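Local coordinates for protein cystathionine beta-lyases/cystathionine gamma-synthases (Corynebacterium glutamicum, PDB 5X5H) that probably catalyses the pyridoxal 5'-phosphate-dependent joining of O-succinyl-L-homoserine and L-cysteine into L,L-cystathionine, releasing succinate, in methionine biosynthesis, at residues H292-A295 with A296-K300; L282-L286 with K287-G291; D243-L246 with T247-L251; V217-D221 with Q222-E226; K318-C321 with T322-L326. All coordinates share one frame; numbering follows the deposited sequence.

Contact 1: H292-A295 with A296-K300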
loop_
_atom_site.group_PDB
_atom_site.type_symbol
_atom_site.label_atom_id
_atom_site.label_comp_id
_atom_site.label_asym_id
_atom_site.label_seq_id
_atom_site.Cartn_x
_atom_site.Cartn_y
_atom_site.Cartn_z
ATOM N N HIS A 292 -33.244 -12.737 24.173
ATOM C CA HIS A 292 -32.583 -13.959 23.691
ATOM C C HIS A 292 -33.380 -14.728 22.642
ATOM O O HIS A 292 -32.861 -15.186 21.620
ATOM C CB HIS A 292 -32.248 -14.938 24.885
ATOM C CG HIS A 292 -31.813 -16.287 24.451
ATOM N ND1 HIS A 292 -30.573 -16.521 23.882
ATOM C CD2 HIS A 292 -32.496 -17.453 24.343
ATOM C CE1 HIS A 292 -30.496 -17.816 23.535
ATOM N NE2 HIS A 292 -31.646 -18.418 23.843
ATOM N N GLU A 293 -34.706 -14.917 22.831
ATOM C CA GLU A 293 -35.519 -15.647 21.914
ATOM C C GLU A 293 -35.642 -14.926 20.540
ATOM O O GLU A 293 -35.621 -15.625 19.508
ATOM C CB GLU A 293 -36.907 -15.986 22.549
ATOM C CG GLU A 293 -36.664 -16.891 23.771
ATOM C CD GLU A 293 -36.614 -18.400 23.528
ATOM O OE1 GLU A 293 -37.652 -19.063 23.819
ATOM O OE2 GLU A 293 -35.547 -18.941 23.128
ATOM N N VAL A 294 -35.691 -13.614 20.579
ATOM C CA VAL A 294 -35.665 -12.783 19.335
ATOM C C VAL A 294 -34.293 -12.995 18.681
ATOM O O VAL A 294 -34.268 -13.234 17.478
ATOM C CB VAL A 294 -35.958 -11.345 19.642
ATOM C CG1 VAL A 294 -35.764 -10.481 18.392
ATOM C CG2 VAL A 294 -37.445 -11.222 20.116
ATOM N N ALA A 295 -33.227 -12.971 19.464
ATOM C CA ALA A 295 -31.941 -13.125 18.818
ATOM C C ALA A 295 -31.809 -14.453 18.152
ATOM O O ALA A 295 -31.245 -14.576 17.095
ATOM C CB ALA A 295 -30.830 -12.971 19.823
ATOM N N ALA A 296 -32.302 -15.550 18.799
ATOM C CA ALA A 296 -32.123 -16.877 18.278
ATOM C C ALA A 296 -32.942 -17.032 17.006
ATOM O O ALA A 296 -32.528 -17.835 16.218
ATOM C CB ALA A 296 -32.574 -17.848 19.379
ATOM N N LYS A 297 -34.012 -16.277 16.806
ATOM C CA LYS A 297 -34.767 -16.358 15.542
ATOM C C LYS A 297 -34.115 -15.627 14.410
ATOM O O LYS A 297 -34.202 -16.098 13.284
ATOM C CB LYS A 297 -36.243 -16.008 15.647
ATOM C CG LYS A 297 -36.630 -14.667 16.135
ATOM C CD LYS A 297 -38.157 -14.459 15.987
ATOM C CE LYS A 297 -38.521 -12.987 16.019
ATOM N NZ LYS A 297 -39.840 -12.736 16.689
ATOM N N GLN A 298 -33.425 -14.529 14.687
ATOM C CA GLN A 298 -32.988 -13.668 13.594
ATOM C C GLN A 298 -31.466 -13.733 13.427
ATOM O O GLN A 298 -30.989 -13.168 12.407
ATOM C CB GLN A 298 -33.464 -12.247 13.791
ATOM C CG GLN A 298 -32.935 -11.464 14.900
ATOM C CD GLN A 298 -33.601 -10.100 15.142
ATOM O OE1 GLN A 298 -34.730 -9.803 14.652
ATOM N NE2 GLN A 298 -32.951 -9.313 15.947
ATOM N N MET A 299 -30.686 -14.357 14.317
ATOM C CA MET A 299 -29.241 -14.416 14.234
ATOM C C MET A 299 -28.816 -15.888 14.085
ATOM O O MET A 299 -29.338 -16.791 14.828
ATOM C CB MET A 299 -28.585 -13.885 15.448
ATOM C CG MET A 299 -28.918 -12.426 15.814
ATOM S SD MET A 299 -28.093 -11.771 17.251
ATOM C CE MET A 299 -26.386 -11.687 16.602
ATOM N N LYS A 300 -27.837 -16.206 13.212
ATOM C CA LYS A 300 -27.333 -17.515 13.054
ATOM C C LYS A 300 -26.546 -17.989 14.254
ATOM O O LYS A 300 -26.615 -19.178 14.632
ATOM C CB LYS A 300 -26.404 -17.572 11.824
ATOM C CG LYS A 300 -25.758 -18.900 11.468
ATOM C CD LYS A 300 -24.750 -18.839 10.309
ATOM C CE LYS A 300 -24.533 -20.280 9.841
ATOM N NZ LYS A 300 -23.401 -20.276 8.889
#
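The carbonyls of H292, E293, V294 and A295 each receive the backbone N-H four residues ahead, and this ladder makes the range 292-298 a short alpha-helix of about two turns. The spacing is uneven: A296 N lies 2.9 Å from H292 O, while Q298 N lies 3.2 Å from V294 O. M299 has already left helical backbone angles, yet its N still bonds to A295 O at 2.8 Å, so the helical pattern is carried one residue into the following loop.

The side chains illustrate how a brief helix can be held from one flank. K297 takes the less usual first torsion for a helix, CG lying between the backbone N and the carbonyl carbon (chi1 59°), which presses CG to 3.1 Å from V294 O; the bent chain then carries NZ to a salt bridge with D161. Q298 adopts a similar first torsion, and its otherwise extended chain passes V294 at a slant, with NE2 3.9 Å from V294 CG1. Both ends of that amide are used by the backbone leading into helix 162-167: NE2 donates to T160 O, and OE1 accepts from I162 N. V294 touches I159 and D161, so the chain at 159-162 meets V294, K297 and Q298 together. At the other end of the helix H292 ND1 bonds to P284 O. On the buried side the chain of M299 is bent only at its last torsion (chi3 69°), and its SD rests 3.9 Å from A295 CB.

Contact 2: L282-L286 with K287-G291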
loop_
_atom_site.group_PDB
_atom_site.type_symbol
_atom_site.label_atom_id
_atom_site.label_comp_id
_atom_site.label_asym_id
_atom_site.label_seq_id
_atom_site.Cartn_x
_atom_site.Cartn_y
_atom_site.Cartn_z
ATOM N N LEU A 282 -23.740 -9.805 29.744
ATOM C CA LEU A 282 -24.523 -9.436 28.652
ATOM C C LEU A 282 -23.968 -10.157 27.411
ATOM O O LEU A 282 -22.884 -9.823 26.941
ATOM C CB LEU A 282 -24.494 -7.890 28.438
ATOM C CG LEU A 282 -25.104 -7.118 29.620
ATOM C CD1 LEU A 282 -24.728 -5.669 29.557
ATOM C CD2 LEU A 282 -26.546 -7.326 29.704
ATOM N N TYR A 283 -24.712 -11.118 26.958
ATOM C CA TYR A 283 -24.332 -11.908 25.756
ATOM C C TYR A 283 -25.608 -12.441 25.174
ATOM O O TYR A 283 -26.360 -13.168 25.884
ATOM C CB TYR A 283 -23.364 -13.036 26.094
ATOM C CG TYR A 283 -22.869 -13.806 24.823
ATOM C CD1 TYR A 283 -22.104 -13.128 23.855
ATOM C CD2 TYR A 283 -23.242 -15.108 24.533
ATOM C CE1 TYR A 283 -21.748 -13.744 22.726
ATOM C CE2 TYR A 283 -22.839 -15.709 23.355
ATOM C CZ TYR A 283 -22.113 -15.005 22.461
ATOM O OH TYR A 283 -21.782 -15.576 21.252
ATOM N N PRO A 284 -25.968 -12.224 23.903
ATOM C CA PRO A 284 -27.235 -12.619 23.371
ATOM C C PRO A 284 -27.571 -14.107 23.441
ATOM O O PRO A 284 -28.778 -14.500 23.384
ATOM C CB PRO A 284 -27.270 -12.019 21.919
ATOM C CG PRO A 284 -26.291 -10.947 22.004
ATOM C CD PRO A 284 -25.221 -11.404 22.899
ATOM N N GLY A 285 -26.579 -14.971 23.489
ATOM C CA GLY A 285 -26.812 -16.395 23.555
ATOM C C GLY A 285 -27.164 -16.919 24.924
ATOM O O GLY A 285 -27.602 -18.078 24.945
ATOM N N LEU A 286 -27.124 -16.125 25.944
ATOM C CA LEU A 286 -27.540 -16.586 27.302
ATOM C C LEU A 286 -29.064 -16.565 27.365
ATOM O O LEU A 286 -29.740 -15.613 26.948
ATOM C CB LEU A 286 -26.876 -15.790 28.372
ATOM C CG LEU A 286 -25.368 -15.731 28.280
ATOM C CD1 LEU A 286 -24.801 -14.890 29.369
ATOM C CD2 LEU A 286 -24.708 -17.097 28.276
ATOM N N LYS A 287 -29.627 -17.648 27.964
ATOM C CA LYS A 287 -31.092 -17.729 28.053
ATOM C C LYS A 287 -31.801 -16.539 28.741
ATOM O O LYS A 287 -32.919 -16.180 28.265
ATOM C CB LYS A 287 -31.537 -19.025 28.775
ATOM C CG LYS A 287 -31.172 -20.254 27.999
ATOM C CD LYS A 287 -31.846 -21.516 28.659
ATOM C CE LYS A 287 -31.339 -22.848 28.154
ATOM N NZ LYS A 287 -31.758 -23.091 26.767
ATOM N N ASN A 288 -31.185 -15.886 29.696
ATOM C CA ASN A 288 -31.818 -14.790 30.370
ATOM C C ASN A 288 -31.509 -13.451 29.801
ATOM O O ASN A 288 -31.901 -12.424 30.298
ATOM C CB ASN A 288 -31.493 -14.790 31.863
ATOM C CG ASN A 288 -32.171 -15.926 32.600
ATOM O OD1 ASN A 288 -33.377 -15.814 32.876
ATOM N ND2 ASN A 288 -31.455 -17.053 32.762
ATOM N N HIS A 289 -30.644 -13.425 28.748
ATOM C CA HIS A 289 -30.360 -12.117 28.167
ATOM C C HIS A 289 -31.642 -11.636 27.570
ATOM O O HIS A 289 -32.408 -12.352 26.949
ATOM C CB HIS A 289 -29.365 -12.298 26.994
ATOM C CG HIS A 289 -28.897 -11.015 26.434
ATOM N ND1 HIS A 289 -27.984 -10.252 27.106
ATOM C CD2 HIS A 289 -29.272 -10.333 25.325
ATOM C CE1 HIS A 289 -27.773 -9.137 26.387
ATOM N NE2 HIS A 289 -28.552 -9.163 25.327
ATOM N N PRO A 290 -31.959 -10.325 27.811
ATOM C CA PRO A 290 -33.262 -9.823 27.326
ATOM C C PRO A 290 -33.310 -9.917 25.799
ATOM O O PRO A 290 -32.338 -9.504 25.157
ATOM C CB PRO A 290 -33.296 -8.405 27.856
ATOM C CG PRO A 290 -32.437 -8.444 29.056
ATOM C CD PRO A 290 -31.262 -9.320 28.583
ATOM N N GLY A 291 -34.313 -10.510 25.264
ATOM C CA GLY A 291 -34.416 -10.653 23.826
ATOM C C GLY A 291 -33.709 -11.848 23.286
ATOM O O GLY A 291 -33.706 -12.037 22.068
#
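The imidazole of H289 lies against the backbone at Y283 and P284, within a pair of consecutive type I beta turns, Y283-L286 and L286-H289, that share L286 and lead from strand 278-282 to helix 292-298. The relation of ring to chain is mainly face-on: P284 CA sits 4.0 Å from the centroid of the H289 ring, 29° off its normal, a CH-pi contact. Y283 C stands over the same face nearer the rim. P290 CD lies 3.6 Å from the ring plane of H289, over its opposite face and toward the rim, so the imidazole is sandwiched between two parts of its own loop.

L282 approaches differently. Its CA is at the ring edge, and its side chain meets that of H289 at about a right angle, with L282 CD2 4.0 Å from H289 CE1. The first torsion of H289, with CG anti to the backbone N (chi1 -174°), lays the ring over the Y283-P284 backbone. Outside the loop, NE2 donates to L157 O. Each turn is closed by its own backbone bond: L286 N reaches Y283 O at 3.1 Å, and H289 N reaches L286 O at 3.0 Å from well above the carbonyl plane, 58° out of it.

Contact 3: D243-L246 with T247-L251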
loop_
_atom_site.group_PDB
_atom_site.type_symbol
_atom_site.label_atom_id
_atom_site.label_comp_id
_atom_site.label_asym_id
_atom_site.label_seq_id
_atom_site.Cartn_x
_atom_site.Cartn_y
_atom_site.Cartn_z
ATOM N N ASP A 243 -7.638 1.065 0.800
ATOM C CA ASP A 243 -8.498 0.623 1.913
ATOM C C ASP A 243 -9.569 -0.300 1.378
ATOM O O ASP A 243 -9.902 -1.304 2.015
ATOM C CB ASP A 243 -9.112 1.818 2.590
ATOM C CG ASP A 243 -8.093 2.514 3.536
ATOM O OD1 ASP A 243 -6.905 2.099 3.645
ATOM O OD2 ASP A 243 -8.569 3.462 4.183
ATOM N N ALA A 244 -10.201 -0.014 0.230
ATOM C CA ALA A 244 -11.260 -0.897 -0.293
ATOM C C ALA A 244 -10.664 -2.259 -0.646
ATOM O O ALA A 244 -11.335 -3.299 -0.426
ATOM C CB ALA A 244 -11.855 -0.327 -1.535
ATOM N N TYR A 245 -9.435 -2.336 -1.131
ATOM C CA TYR A 245 -8.779 -3.622 -1.362
ATOM C C TYR A 245 -8.548 -4.363 -0.051
ATOM O O TYR A 245 -8.884 -5.576 0.046
ATOM C CB TYR A 245 -7.388 -3.415 -2.059
ATOM C CG TYR A 245 -6.704 -4.755 -2.248
ATOM C CD1 TYR A 245 -7.057 -5.576 -3.253
ATOM C CD2 TYR A 245 -5.746 -5.162 -1.347
ATOM C CE1 TYR A 245 -6.542 -6.811 -3.419
ATOM C CE2 TYR A 245 -5.202 -6.442 -1.444
ATOM C CZ TYR A 245 -5.645 -7.275 -2.489
ATOM O OH TYR A 245 -5.152 -8.617 -2.611
ATOM N N LEU A 246 -8.031 -3.681 0.962
ATOM C CA LEU A 246 -7.762 -4.304 2.279
ATOM C C LEU A 246 -9.028 -4.793 2.968
ATOM O O LEU A 246 -9.055 -5.859 3.608
ATOM C CB LEU A 246 -6.948 -3.416 3.192
ATOM C CG LEU A 246 -5.506 -3.274 2.722
ATOM C CD1 LEU A 246 -4.991 -2.146 3.607
ATOM C CD2 LEU A 246 -4.731 -4.566 2.869
ATOM N N THR A 247 -10.074 -3.980 2.900
ATOM C CA THR A 247 -11.373 -4.361 3.437
ATOM C C THR A 247 -11.849 -5.649 2.764
ATOM O O THR A 247 -12.323 -6.601 3.446
ATOM C CB THR A 247 -12.418 -3.256 3.358
ATOM O OG1 THR A 247 -11.938 -2.047 4.021
ATOM C CG2 THR A 247 -13.776 -3.690 3.939
ATOM N N ALA A 248 -11.897 -5.653 1.434
ATOM C CA ALA A 248 -12.323 -6.866 0.722
ATOM C C ALA A 248 -11.434 -8.029 0.992
ATOM O O ALA A 248 -11.920 -9.158 1.066
ATOM C CB ALA A 248 -12.374 -6.553 -0.752
ATOM N N ARG A 249 -10.133 -7.816 1.163
ATOM C CA ARG A 249 -9.234 -8.907 1.524
ATOM C C ARG A 249 -9.612 -9.560 2.862
ATOM O O ARG A 249 -9.693 -10.739 2.993
ATOM C CB ARG A 249 -7.782 -8.378 1.545
ATOM C CG ARG A 249 -6.723 -9.496 1.816
ATOM C CD ARG A 249 -5.377 -8.859 2.024
ATOM N NE ARG A 249 -4.242 -9.698 1.813
ATOM C CZ ARG A 249 -3.430 -10.276 2.727
ATOM N NH1 ARG A 249 -3.752 -10.241 4.016
ATOM N NH2 ARG A 249 -2.319 -10.801 2.344
ATOM N N GLY A 250 -9.855 -8.663 3.835
ATOM C CA GLY A 250 -10.300 -9.156 5.100
ATOM C C GLY A 250 -11.601 -9.904 5.022
ATOM O O GLY A 250 -11.831 -10.924 5.734
ATOM N N LEU A 251 -12.547 -9.393 4.236
ATOM C CA LEU A 251 -13.878 -9.994 4.106
ATOM C C LEU A 251 -13.844 -11.463 3.597
ATOM O O LEU A 251 -14.740 -12.261 3.921
ATOM C CB LEU A 251 -14.713 -9.078 3.222
ATOM C CG LEU A 251 -16.113 -9.472 2.901
ATOM C CD1 LEU A 251 -16.945 -9.750 4.207
ATOM C CD2 LEU A 251 -16.711 -8.400 2.019
#
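T247 reaches back to D243 because its OG1 stands beside its own backbone N, anti to the carbonyl carbon (chi1 -56°). From there the hydroxyl donates to D243 O at 3.0 Å, approaching from above the carbonyl plane. The same oxygen takes the T247 N-H at 2.8 Å in a nearly straight bond, so two donors of one residue grip D243 O. This is the familiar arrangement of a threonine inside an alpha-helix, its hydroxyl satisfied by the carbonyl four residues back. A torsion near 180° does comparable work for Y245 and R249: both send CG anti to the backbone N and emerge on one flank, where R249 CD passes 4.2 Å from Y245 CE2, oblique to the ring.

The polar ends of this pair converge further out. Y245 OH and R249 NE both meet OD2 of D211 of the second subunit, the arginine in a salt bridge. Behind them the regular backbone ladder continues, with G250 N 2.9 Å from L246 O.

The outer flank of helix 241-251 forms a subunit interface of the tetramer: L246 packs on L246 of the second subunit and on F242 of the third, whereas T247 and L251 face helix 58-70, touching L63 and T66, V67 and L70 respectively.

Contact 4: V217-D221 with Q222-E226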
loop_
_atom_site.group_PDB
_atom_site.type_symbol
_atom_site.label_atom_id
_atom_site.label_comp_id
_atom_site.label_asym_id
_atom_site.label_seq_id
_atom_site.Cartn_x
_atom_site.Cartn_y
_atom_site.Cartn_z
ATOM N N VAL A 217 -23.256 0.932 2.900
ATOM C CA VAL A 217 -24.721 0.901 2.932
ATOM C C VAL A 217 -25.195 -0.012 1.870
ATOM O O VAL A 217 -24.726 0.109 0.716
ATOM C CB VAL A 217 -25.318 2.268 2.774
ATOM C CG1 VAL A 217 -26.850 2.192 2.851
ATOM C CG2 VAL A 217 -24.811 3.244 3.790
ATOM N N VAL A 218 -26.137 -0.923 2.210
ATOM C CA VAL A 218 -26.720 -1.791 1.247
ATOM C C VAL A 218 -28.269 -1.651 1.217
ATOM O O VAL A 218 -28.891 -1.271 2.244
ATOM C CB VAL A 218 -26.359 -3.246 1.408
ATOM C CG1 VAL A 218 -24.833 -3.486 1.325
ATOM C CG2 VAL A 218 -26.875 -3.780 2.696
ATOM N N THR A 219 -28.864 -1.931 0.061
ATOM C CA THR A 219 -30.301 -1.815 -0.135
ATOM C C THR A 219 -30.726 -2.612 -1.319
ATOM O O THR A 219 -29.932 -2.892 -2.170
ATOM C CB THR A 219 -30.602 -0.346 -0.288
ATOM O OG1 THR A 219 -32.068 -0.097 -0.372
ATOM C CG2 THR A 219 -30.048 0.324 -1.492
ATOM N N ASN A 220 -32.052 -2.854 -1.392
ATOM C CA ASN A 220 -32.695 -3.316 -2.623
ATOM C C ASN A 220 -33.443 -2.271 -3.345
ATOM O O ASN A 220 -34.027 -2.566 -4.449
ATOM C CB ASN A 220 -33.566 -4.556 -2.384
ATOM C CG ASN A 220 -32.772 -5.789 -2.036
ATOM O OD1 ASN A 220 -33.006 -6.471 -0.984
ATOM N ND2 ASN A 220 -31.927 -6.138 -2.913
ATOM N N ASP A 221 -33.454 -1.036 -2.848
ATOM C CA ASP A 221 -34.163 0.103 -3.494
ATOM C C ASP A 221 -33.314 0.832 -4.473
ATOM O O ASP A 221 -32.356 1.499 -4.111
ATOM C CB ASP A 221 -34.727 0.992 -2.429
ATOM C CG ASP A 221 -35.466 2.239 -2.948
ATOM O OD1 ASP A 221 -35.475 2.553 -4.109
ATOM O OD2 ASP A 221 -36.094 2.880 -2.117
ATOM N N GLN A 222 -33.576 0.678 -5.771
ATOM C CA GLN A 222 -32.738 1.305 -6.764
ATOM C C GLN A 222 -32.684 2.820 -6.624
ATOM O O GLN A 222 -31.655 3.400 -6.924
ATOM C CB GLN A 222 -33.287 0.941 -8.179
ATOM C CG GLN A 222 -32.403 1.313 -9.364
ATOM C CD GLN A 222 -33.083 0.828 -10.653
ATOM O OE1 GLN A 222 -34.169 1.324 -11.030
ATOM N NE2 GLN A 222 -32.487 -0.172 -11.287
ATOM N N GLU A 223 -33.749 3.480 -6.243
ATOM C CA GLU A 223 -33.761 4.937 -5.983
ATOM C C GLU A 223 -32.802 5.315 -4.877
ATOM O O GLU A 223 -32.118 6.303 -4.981
ATOM C CB GLU A 223 -35.157 5.569 -5.769
ATOM C CG GLU A 223 -35.803 5.571 -7.147
ATOM C CD GLU A 223 -37.109 6.262 -7.270
ATOM O OE1 GLU A 223 -37.621 6.867 -6.287
ATOM O OE2 GLU A 223 -37.576 6.160 -8.413
ATOM N N MET A 224 -32.822 4.530 -3.799
ATOM C CA MET A 224 -31.862 4.701 -2.758
ATOM C C MET A 224 -30.445 4.497 -3.234
ATOM O O MET A 224 -29.559 5.309 -2.944
ATOM C CB MET A 224 -32.192 3.847 -1.575
ATOM C CG MET A 224 -31.114 3.917 -0.526
ATOM S SD MET A 224 -31.692 3.494 1.124
ATOM C CE MET A 224 -32.550 5.067 1.469
ATOM N N ASP A 225 -30.173 3.541 -4.083
ATOM C CA ASP A 225 -28.842 3.331 -4.665
ATOM C C ASP A 225 -28.422 4.532 -5.486
ATOM O O ASP A 225 -27.315 5.065 -5.360
ATOM C CB ASP A 225 -28.749 2.098 -5.516
ATOM C CG ASP A 225 -27.353 1.940 -6.096
ATOM O OD1 ASP A 225 -26.455 1.667 -5.274
ATOM O OD2 ASP A 225 -27.154 2.081 -7.320
ATOM N N GLU A 226 -29.382 5.087 -6.277
ATOM C CA GLU A 226 -29.051 6.286 -7.054
ATOM C C GLU A 226 -28.697 7.466 -6.149
ATOM O O GLU A 226 -27.790 8.231 -6.470
ATOM C CB GLU A 226 -30.268 6.688 -7.963
ATOM C CG GLU A 226 -30.462 5.768 -9.134
ATOM C CD GLU A 226 -31.856 5.964 -9.780
ATOM O OE1 GLU A 226 -32.742 6.754 -9.315
ATOM O OE2 GLU A 226 -32.107 5.135 -10.674
#
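D221 is the junction at which strand 215-219 gives way to helix 222-235, and D225 N bonds to D221 O at 3.0 Å, nearly in line with the carbonyl, to close the first helical turn. The carboxylate of D221 bends over the same turn. With CG anti to the backbone N (chi1 179°), OD1 is directed to the first-turn N-H groups, which have no carbonyl of an earlier turn to bond to: it accepts from E223 N at 2.9 Å, a weak bond because of its strongly bent angle of 122°, and from M224 N at 3.3 Å, straighter but long and likewise weak.

This is an N-cap, here made by two weak bonds, in which a side chain supplies the acceptor that the start of a helix lacks; the negative charge would also be expected to suit the helix N-terminus. Just upstream lies an ST turn. T219 OG1 accepts from D221 N at 3.0 Å with an angle of 167°, and also bonds to H196 O, so the hydroxyl ties the strand end both to the cap residue and to the chain entering the neighbouring strand 197-201.

The methyl branch of T219 packs on the helix. Its CG2 lies 3.9 Å from M224 CG as the two side chains slant past one another, while M224 SD comes 3.9 Å from T219 OG1. M224 continues inward to L89 and I93 of helix 82-93 and to A197 of strand 197-201. D221 and M224 meet at about a right angle, D221 CG 3.9 Å from M224 CB. On another side of the helix, D225 forms a salt bridge with R77 of strand 75-79.

Contact 5: K318-C321 with T322-L326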
loop_
_atom_site.group_PDB
_atom_site.type_symbol
_atom_site.label_atom_id
_atom_site.label_comp_id
_atom_site.label_asym_id
_atom_site.label_seq_id
_atom_site.Cartn_x
_atom_site.Cartn_y
_atom_site.Cartn_z
ATOM N N LYS A 318 -12.639 -0.813 36.020
ATOM C CA LYS A 318 -11.409 -0.240 35.576
ATOM C C LYS A 318 -10.216 -1.032 35.890
ATOM O O LYS A 318 -9.279 -1.135 35.089
ATOM C CB LYS A 318 -11.255 1.216 36.055
ATOM C CG LYS A 318 -12.269 2.113 35.499
ATOM C CD LYS A 318 -12.019 3.529 36.071
ATOM C CE LYS A 318 -11.076 4.238 35.130
ATOM N NZ LYS A 318 -10.882 5.687 35.573
ATOM N N LYS A 319 -10.179 -1.678 37.070
ATOM C CA LYS A 319 -9.053 -2.535 37.417
ATOM C C LYS A 319 -8.987 -3.794 36.456
ATOM O O LYS A 319 -7.870 -4.263 36.096
ATOM C CB LYS A 319 -9.169 -2.985 38.898
ATOM C CG LYS A 319 -8.044 -3.862 39.394
ATOM C CD LYS A 319 -6.692 -3.198 39.204
ATOM C CE LYS A 319 -5.488 -3.934 39.821
ATOM N NZ LYS A 319 -5.697 -4.733 41.093
ATOM N N PHE A 320 -10.202 -4.293 36.129
ATOM C CA PHE A 320 -10.264 -5.446 35.169
ATOM C C PHE A 320 -9.636 -4.979 33.828
ATOM O O PHE A 320 -8.820 -5.715 33.266
ATOM C CB PHE A 320 -11.624 -5.915 34.990
ATOM C CG PHE A 320 -11.726 -7.110 34.072
ATOM C CD1 PHE A 320 -11.387 -8.387 34.504
ATOM C CD2 PHE A 320 -12.148 -6.901 32.783
ATOM C CE1 PHE A 320 -11.575 -9.510 33.633
ATOM C CE2 PHE A 320 -12.292 -7.996 31.912
ATOM C CZ PHE A 320 -11.968 -9.288 32.320
ATOM N N CYS A 321 -9.999 -3.776 33.434
ATOM C CA CYS A 321 -9.442 -3.205 32.206
ATOM C C CYS A 321 -7.932 -3.140 32.179
ATOM O O CYS A 321 -7.322 -3.340 31.077
ATOM C CB CYS A 321 -10.096 -1.860 31.866
ATOM S SG CYS A 321 -11.723 -1.911 31.293
ATOM N N THR A 322 -7.268 -2.844 33.284
ATOM C CA THR A 322 -5.833 -2.735 33.310
ATOM C C THR A 322 -5.087 -4.004 33.758
ATOM O O THR A 322 -3.841 -4.055 33.805
ATOM C CB THR A 322 -5.338 -1.562 34.204
ATOM O OG1 THR A 322 -5.795 -1.838 35.540
ATOM C CG2 THR A 322 -5.967 -0.261 33.747
ATOM N N SER A 323 -5.821 -5.099 34.006
ATOM C CA SER A 323 -5.250 -6.344 34.495
ATOM C C SER A 323 -5.025 -7.429 33.425
ATOM O O SER A 323 -4.305 -8.381 33.629
ATOM C CB SER A 323 -6.103 -6.946 35.554
ATOM O OG SER A 323 -6.093 -6.072 36.678
ATOM N N THR A 324 -5.765 -7.309 32.321
ATOM C CA THR A 324 -5.625 -8.301 31.253
ATOM C C THR A 324 -4.276 -8.148 30.589
ATOM O O THR A 324 -3.759 -6.979 30.417
ATOM C CB THR A 324 -6.750 -8.208 30.212
ATOM O OG1 THR A 324 -6.846 -6.847 29.742
ATOM C CG2 THR A 324 -8.030 -8.646 30.812
ATOM N N LYS A 325 -3.647 -9.242 30.161
ATOM C CA LYS A 325 -2.372 -9.211 29.520
ATOM C C LYS A 325 -2.374 -9.709 28.086
ATOM O O LYS A 325 -1.332 -9.609 27.441
ATOM C CB LYS A 325 -1.418 -10.071 30.307
ATOM C CG LYS A 325 -1.176 -9.550 31.720
ATOM C CD LYS A 325 -0.132 -10.368 32.436
ATOM C CE LYS A 325 1.232 -10.425 31.727
ATOM N NZ LYS A 325 1.893 -9.083 31.526
ATOM N N LEU A 326 -3.456 -10.322 27.639
ATOM C CA LEU A 326 -3.589 -10.736 26.219
ATOM C C LEU A 326 -4.612 -9.884 25.559
ATOM O O LEU A 326 -4.371 -9.334 24.477
ATOM C CB LEU A 326 -3.959 -12.218 26.200
ATOM C CG LEU A 326 -4.227 -12.806 24.841
ATOM C CD1 LEU A 326 -3.043 -12.625 23.924
ATOM C CD2 LEU A 326 -4.474 -14.303 25.050
HETATM O O HOH W 1 -4.901 -4.375 30.244
#
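T322 folds its hydroxyl back over the preceding turn, onto K319 O. With OG1 placed between its backbone N and carbonyl carbon (chi1 61°), it donates to K319 O at 3.2 Å. S323 OG donates to that oxygen from the opposite face of the carbonyl plane, and far more closely, at 2.6 Å; it also bonds to N385 ND2. Two hydroxyls thus hold one carbonyl, while T322 N bonds to K318 O at 3.2 Å.

C321 contributes through its backbone. Its carbonyl O accepts from a water at 2.8 Å, and the same water donates to T324 O, also at 2.8 Å, bridging the chain where the helical ladder has given out. Outward, C321 and T322 pack on P43 of the third subunit.

F320 belongs to the interior side. T324 CG2 stands over one face of its ring, offset toward the rim and 4.3 Å from F320 CZ, and the ring also meets F310, A382 and L383. The F320 carbonyl takes S323 N at 3.1 Å, an i to i+3 bond. With hydroxyls on K319 O and a bridging water beside it, this bond marks the weakly bonded C-terminal turn of helix 313-323, as in a helix C-terminus tightening to a 3-10 turn.

Contact 3 is the most buried of the five and lies at the meeting of subunits, while contacts 1, 2, 4 and 5 are partly exposed. Contacts 1 and 2 are consecutive and touch, the loop running straight into the helix. Helices 222-235 and 241-251 are consecutive, yet contacts 3 and 4 do not touch. The chemistry follows position along an element. Contact 4 begins a helix with a carboxylate, contact 5 ends one with hydroxyls and water, and contact 3 adds to a regular backbone ladder a threonine hydroxyl and charged and aromatic groups directed at another subunit. Contacts 3 and 5 both touch the third subunit.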